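Long-range contacts in CalS11 (Micromonospora echinospora, PDB 3TOS), which probably transfers a methyl group from S-adenosylmethionine to an oxygen atom of a substrate in the making of the antibiotic calicheamicin: residues B[183-188]-B[210-215]; B[56-61]-B[242-247]. One frame throughout, in Å; residues are numbered along the deposited sequence.

Contact 1 (B[183-188]-B[210-215]); sequences IALAYF and GSIVAF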
loop_
_atom_site.group_PDB
_atom_site.type_symbol
_atom_site.label_atom_id
_atom_site.label_comp_id
_atom_site.label_asym_id
_atom_site.label_seq_id
_atom_site.Cartn_x
_atom_site.Cartn_y
_atom_site.Cartn_z
ATOM N N ILE B 183 18.073 22.064 -13.726
ATOM C CA ILE B 183 19.011 20.910 -13.584
ATOM C C ILE B 183 18.257 19.790 -12.975
ATOM O O ILE B 183 17.826 19.871 -11.807
ATOM C CB ILE B 183 20.237 21.277 -12.707
ATOM C CG1 ILE B 183 20.998 22.409 -13.416
ATOM C CG2 ILE B 183 21.171 19.975 -12.452
ATOM C CD1 ILE B 183 22.099 23.068 -12.565
ATOM N N ALA B 184 18.049 18.720 -13.740
ATOM C CA ALA B 184 17.404 17.522 -13.187
ATOM C C ALA B 184 18.352 16.624 -12.388
ATOM O O ALA B 184 17.979 16.101 -11.333
ATOM C CB ALA B 184 16.742 16.727 -14.292
ATOM N N LEU B 185 19.566 16.472 -12.907
ATOM C CA LEU B 185 20.552 15.583 -12.274
ATOM C C LEU B 185 21.919 16.267 -12.388
ATOM O O LEU B 185 22.353 16.639 -13.476
ATOM C CB LEU B 185 20.560 14.185 -12.957
ATOM C CG LEU B 185 21.688 13.201 -12.578
ATOM C CD1 LEU B 185 21.634 12.883 -11.064
ATOM C CD2 LEU B 185 21.555 11.947 -13.433
ATOM N N ALA B 186 22.572 16.482 -11.253
ATOM C CA ALA B 186 23.902 17.107 -11.170
ATOM C C ALA B 186 24.819 16.063 -10.570
ATOM O O ALA B 186 24.637 15.666 -9.390
ATOM C CB ALA B 186 23.874 18.336 -10.286
ATOM N N TYR B 187 25.736 15.525 -11.410
ATOM C CA TYR B 187 26.659 14.467 -10.986
ATOM C C TYR B 187 28.034 15.044 -10.686
ATOM O O TYR B 187 28.782 15.423 -11.588
ATOM C CB TYR B 187 26.711 13.333 -12.043
ATOM C CG TYR B 187 27.303 12.089 -11.407
ATOM C CD1 TYR B 187 28.695 11.867 -11.386
ATOM C CD2 TYR B 187 26.488 11.146 -10.772
ATOM C CE1 TYR B 187 29.237 10.776 -10.706
ATOM C CE2 TYR B 187 27.014 10.040 -10.122
ATOM C CZ TYR B 187 28.375 9.868 -10.083
ATOM O OH TYR B 187 28.895 8.765 -9.420
ATOM N N PHE B 188 28.387 15.097 -9.406
ATOM C CA PHE B 188 29.690 15.627 -9.012
ATOM C C PHE B 188 30.755 14.555 -8.981
ATOM O O PHE B 188 30.722 13.640 -8.137
ATOM C CB PHE B 188 29.564 16.236 -7.598
ATOM C CG PHE B 188 28.895 17.574 -7.613
ATOM C CD1 PHE B 188 27.489 17.683 -7.665
ATOM C CD2 PHE B 188 29.656 18.713 -7.555
ATOM C CE1 PHE B 188 26.856 18.950 -7.694
ATOM C CE2 PHE B 188 29.062 19.961 -7.566
ATOM C CZ PHE B 188 27.621 20.102 -7.618
ATOM N N GLY B 210 13.104 17.743 -5.958
ATOM C CA GLY B 210 13.067 16.513 -6.737
ATOM C C GLY B 210 14.298 16.366 -7.644
ATOM O O GLY B 210 14.594 15.258 -8.098
ATOM N N SER B 211 14.977 17.483 -7.955
ATOM C CA SER B 211 16.284 17.349 -8.622
ATOM C C SER B 211 17.216 16.461 -7.816
ATOM O O SER B 211 17.202 16.476 -6.594
ATOM C CB SER B 211 16.960 18.709 -8.845
ATOM O OG SER B 211 16.195 19.495 -9.770
ATOM N N ILE B 212 18.036 15.687 -8.499
ATOM C CA ILE B 212 18.970 14.858 -7.750
ATOM C C ILE B 212 20.367 15.454 -7.815
ATOM O O ILE B 212 20.826 15.838 -8.910
ATOM C CB ILE B 212 19.041 13.389 -8.352
ATOM C CG1 ILE B 212 17.658 12.756 -8.266
ATOM C CG2 ILE B 212 20.228 12.555 -7.672
ATOM C CD1 ILE B 212 17.227 12.445 -6.871
ATOM N N VAL B 213 21.045 15.487 -6.669
ATOM C CA VAL B 213 22.435 15.900 -6.584
ATOM C C VAL B 213 23.233 14.701 -6.093
ATOM O O VAL B 213 22.951 14.172 -5.013
ATOM C CB VAL B 213 22.618 17.105 -5.642
ATOM C CG1 VAL B 213 24.117 17.483 -5.542
ATOM C CG2 VAL B 213 21.760 18.268 -6.197
ATOM N N ALA B 214 24.154 14.219 -6.930
ATOM C CA ALA B 214 24.932 13.015 -6.603
ATOM C C ALA B 214 26.431 13.273 -6.522
ATOM O O ALA B 214 26.940 14.168 -7.193
ATOM C CB ALA B 214 24.648 11.922 -7.637
ATOM N N PHE B 215 27.101 12.511 -5.663
ATOM C CA PHE B 215 28.538 12.680 -5.406
ATOM C C PHE B 215 29.213 11.350 -5.554
ATOM O O PHE B 215 28.742 10.327 -5.037
ATOM C CB PHE B 215 28.778 13.165 -3.968
ATOM C CG PHE B 215 28.220 14.541 -3.704
ATOM C CD1 PHE B 215 26.970 14.676 -3.104
ATOM C CD2 PHE B 215 28.934 15.688 -4.084
ATOM C CE1 PHE B 215 26.452 15.922 -2.854
ATOM C CE2 PHE B 215 28.429 16.963 -3.826
ATOM C CZ PHE B 215 27.171 17.086 -3.248
#
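Ser211 OG donates a short 2.6 Å bond to Ile183 O, lying in the plane of that carbonyl, and so holds Ser211 to the residue before the corner at Ala184. From there the backbones run side by side: Ile212 N bonds to Ala184 O, Ala186 N to Ile212 O, Ala214 N to Ala186 O at 2.9 Å and nearly straight, and Phe188 N to Ala214 O. The strand axes lie 4.8 Å apart and only 11° from parallel. On one face Leu185 CD1 meets Ile212 CG2 at 3.7 Å, and Tyr187 lays CD2 3.7 Å from Ala214 CB. The other face carries the phenylalanines. The rings of Phe188 and Phe215 run alongside one another off the same face, tilted by 29° and displaced so far that they scarcely overlap; Phe188 CB sits 3.6 Å from Phe215 CD2. With CG turned beside its own backbone N (chi1 -77°), the Phe188 ring also brings CE1 to 3.8 Å from Val213 CG1. These are neighbouring parallel strands at the centre of the Rossmann-like methyltransferase sheet, joined by a right-handed crossover through helix 193-203. That helix covers Ala186 and Phe188 with Ile203, Val199 and Leu200, while helix 50-65 packs on Tyr187, Ile212 and Ala214. Tyr187 OH is hydrogen-bonded to Asp216, a residue of the glutamate and sodium site just past the strand end, and His83 meets the tyrosine ring edge-to-face.

Contact 2 (B[56-61]-B[242-247]); sequences LLSMDA and RLLPGR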
loop_
_atom_site.group_PDB
_atom_site.type_symbol
_atom_site.label_atom_id
_atom_site.label_comp_id
_atom_site.label_asym_id
_atom_site.label_seq_id
_atom_site.Cartn_x
_atom_site.Cartn_y
_atom_site.Cartn_z
ATOM N N LEU B 56 27.219 1.317 -14.186
ATOM C CA LEU B 56 26.174 1.440 -15.184
ATOM C C LEU B 56 24.780 1.363 -14.551
ATOM O O LEU B 56 23.947 2.204 -14.806
ATOM C CB LEU B 56 26.391 0.405 -16.311
ATOM C CG LEU B 56 25.383 0.470 -17.466
ATOM C CD1 LEU B 56 26.041 -0.208 -18.659
ATOM C CD2 LEU B 56 24.035 -0.194 -17.120
ATOM N N LEU B 57 24.573 0.389 -13.683
ATOM C CA LEU B 57 23.301 0.210 -13.061
ATOM C C LEU B 57 23.014 1.411 -12.139
ATOM O O LEU B 57 21.866 1.817 -11.963
ATOM C CB LEU B 57 23.252 -1.100 -12.274
ATOM C CG LEU B 57 23.348 -2.372 -13.130
ATOM C CD1 LEU B 57 23.520 -3.563 -12.206
ATOM C CD2 LEU B 57 22.093 -2.500 -14.007
ATOM N N SER B 58 24.060 1.962 -11.468
ATOM C CA SER B 58 23.846 3.128 -10.587
ATOM C C SER B 58 23.466 4.372 -11.406
ATOM O O SER B 58 22.540 5.107 -11.009
ATOM C CB SER B 58 25.102 3.446 -9.768
ATOM O OG SER B 58 25.258 2.412 -8.804
HETATM N N MSE B 59 24.110 4.590 -12.554
HETATM C CA MSE B 59 23.706 5.714 -13.421
HETATM C C MSE B 59 22.262 5.568 -13.896
HETATM O O MSE B 59 21.519 6.574 -13.963
HETATM C CB MSE B 59 24.654 5.881 -14.604
HETATM C CG MSE B 59 26.106 6.232 -14.227
HETATM SE SE MSE B 59 26.322 7.753 -13.024
HETATM C CE MSE B 59 26.584 6.800 -11.340
ATOM N N ASP B 60 21.883 4.335 -14.226
ATOM C CA ASP B 60 20.521 4.057 -14.629
ATOM C C ASP B 60 19.533 4.339 -13.488
ATOM O O ASP B 60 18.450 4.886 -13.729
ATOM C CB ASP B 60 20.380 2.587 -15.106
ATOM C CG ASP B 60 18.974 2.220 -15.411
ATOM O OD1 ASP B 60 18.485 2.691 -16.438
ATOM O OD2 ASP B 60 18.358 1.424 -14.681
ATOM N N ALA B 61 19.909 3.997 -12.250
ATOM C CA ALA B 61 19.031 4.238 -11.101
ATOM C C ALA B 61 18.856 5.752 -10.885
ATOM O O ALA B 61 17.731 6.215 -10.620
ATOM C CB ALA B 61 19.624 3.603 -9.833
ATOM N N ARG B 242 21.748 9.467 0.479
ATOM C CA ARG B 242 21.430 8.048 0.362
ATOM C C ARG B 242 22.462 7.350 -0.488
ATOM O O ARG B 242 23.139 7.972 -1.308
ATOM C CB ARG B 242 20.069 7.860 -0.312
ATOM C CG ARG B 242 18.912 8.365 0.536
ATOM C CD ARG B 242 18.696 7.404 1.744
ATOM N NE ARG B 242 17.606 7.885 2.602
ATOM C CZ ARG B 242 17.738 8.718 3.662
ATOM N NH1 ARG B 242 18.943 9.207 4.006
ATOM N NH2 ARG B 242 16.635 9.060 4.374
ATOM N N LEU B 243 22.581 6.037 -0.246
ATOM C CA LEU B 243 23.290 5.115 -1.128
ATOM C C LEU B 243 22.287 4.281 -1.886
ATOM O O LEU B 243 21.162 4.085 -1.403
ATOM C CB LEU B 243 24.095 4.093 -0.282
ATOM C CG LEU B 243 25.261 4.639 0.562
ATOM C CD1 LEU B 243 25.921 3.442 1.264
ATOM C CD2 LEU B 243 26.259 5.368 -0.296
ATOM N N LEU B 244 22.689 3.732 -3.043
ATOM C CA LEU B 244 21.987 2.576 -3.586
ATOM C C LEU B 244 22.558 1.359 -2.806
ATOM O O LEU B 244 23.773 1.194 -2.799
ATOM C CB LEU B 244 22.310 2.431 -5.096
ATOM C CG LEU B 244 21.893 3.692 -5.882
ATOM C CD1 LEU B 244 22.397 3.651 -7.307
ATOM C CD2 LEU B 244 20.356 3.923 -5.834
ATOM N N PRO B 245 21.705 0.550 -2.098
ATOM C CA PRO B 245 22.227 -0.446 -1.152
ATOM C C PRO B 245 23.291 -1.352 -1.768
ATOM O O PRO B 245 23.111 -1.802 -2.923
ATOM C CB PRO B 245 20.977 -1.257 -0.780
ATOM C CG PRO B 245 19.844 -0.263 -0.867
ATOM C CD PRO B 245 20.234 0.718 -1.974
ATOM N N GLY B 246 24.380 -1.574 -1.017
ATOM C CA GLY B 246 25.461 -2.468 -1.443
ATOM C C GLY B 246 26.556 -1.769 -2.195
ATOM O O GLY B 246 27.560 -2.416 -2.518
ATOM N N ARG B 247 26.377 -0.465 -2.468
ATOM C CA ARG B 247 27.312 0.299 -3.310
ATOM C C ARG B 247 27.824 1.500 -2.532
ATOM O O ARG B 247 27.037 2.332 -2.059
ATOM C CB ARG B 247 26.580 0.752 -4.628
ATOM C CG ARG B 247 25.910 -0.423 -5.323
ATOM C CD ARG B 247 25.216 0.012 -6.553
ATOM N NE ARG B 247 24.410 -1.098 -7.024
ATOM C CZ ARG B 247 23.495 -1.018 -7.953
ATOM N NH1 ARG B 247 23.352 0.108 -8.658
ATOM N NH2 ARG B 247 22.748 -2.084 -8.178
HETATM O O HOH W 1 20.756 0.073 -9.687
#
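Helix 50-65, which packs on the methyltransferase sheet, is met by the type II turn Leu244 to Arg247 that follows the weakly bonded strand 242-243. Gly246 takes the positive phi of the turn, and Arg247 N closes it on Leu244 O. Arg247 reaches back to the helix stretched out, with chi2 and chi3 both near 180°, and NH1 donates to Ser58 OG at 3.0 Å (160°), the hydroxyl lying 12° out of the guanidinium plane. Ser58 OG is also hydrogen-bonded to Thr54 O one helical turn earlier. The same NH1 gives a 2.8 Å bond to a water that in turn donates weakly to Leu57 O. Alongside, Leu244 CD1 rests 3.5 Å from Ser58 OG and 3.8 Å from Ala61 CB. A methionine in place of Arg247 would probably leave the Ser58 hydroxyl without the N-H it receives from the turn and the water unlinked from it. Val93 of a third subunit packs on Arg247, and Pro245 lies against Asp68 of a second, so the turn sits at subunit boundaries. The turn belongs to the connection between antiparallel strands 242-243 and 251-254, the last two of the 3-2-1-4-5-7-6 sheet of a class I, Rossmann-like methyltransferase.

How the contacts relate
Contact 1 is wholly buried in the middle of the sheet, whereas contact 2 is only partly buried and lies where other subunits come close. Contact 1 joins neighbouring parallel strands through regular backbone bonds and apolar packing; contact 2 relies on one arginine, a serine hydroxyl, a water and a leucine, with no strand pairing between its segments. Along the chain, contact 1 falls inside the long loop that contact 2 closes. Helix 50-65 connects the two: the selenomethionine at Met59, on the helical segment of contact 2, places CE 3.5 Å from Tyr187 CE2 of contact 1. The sheet also links them, since strand 251-254 separates 211-215 from 242-243.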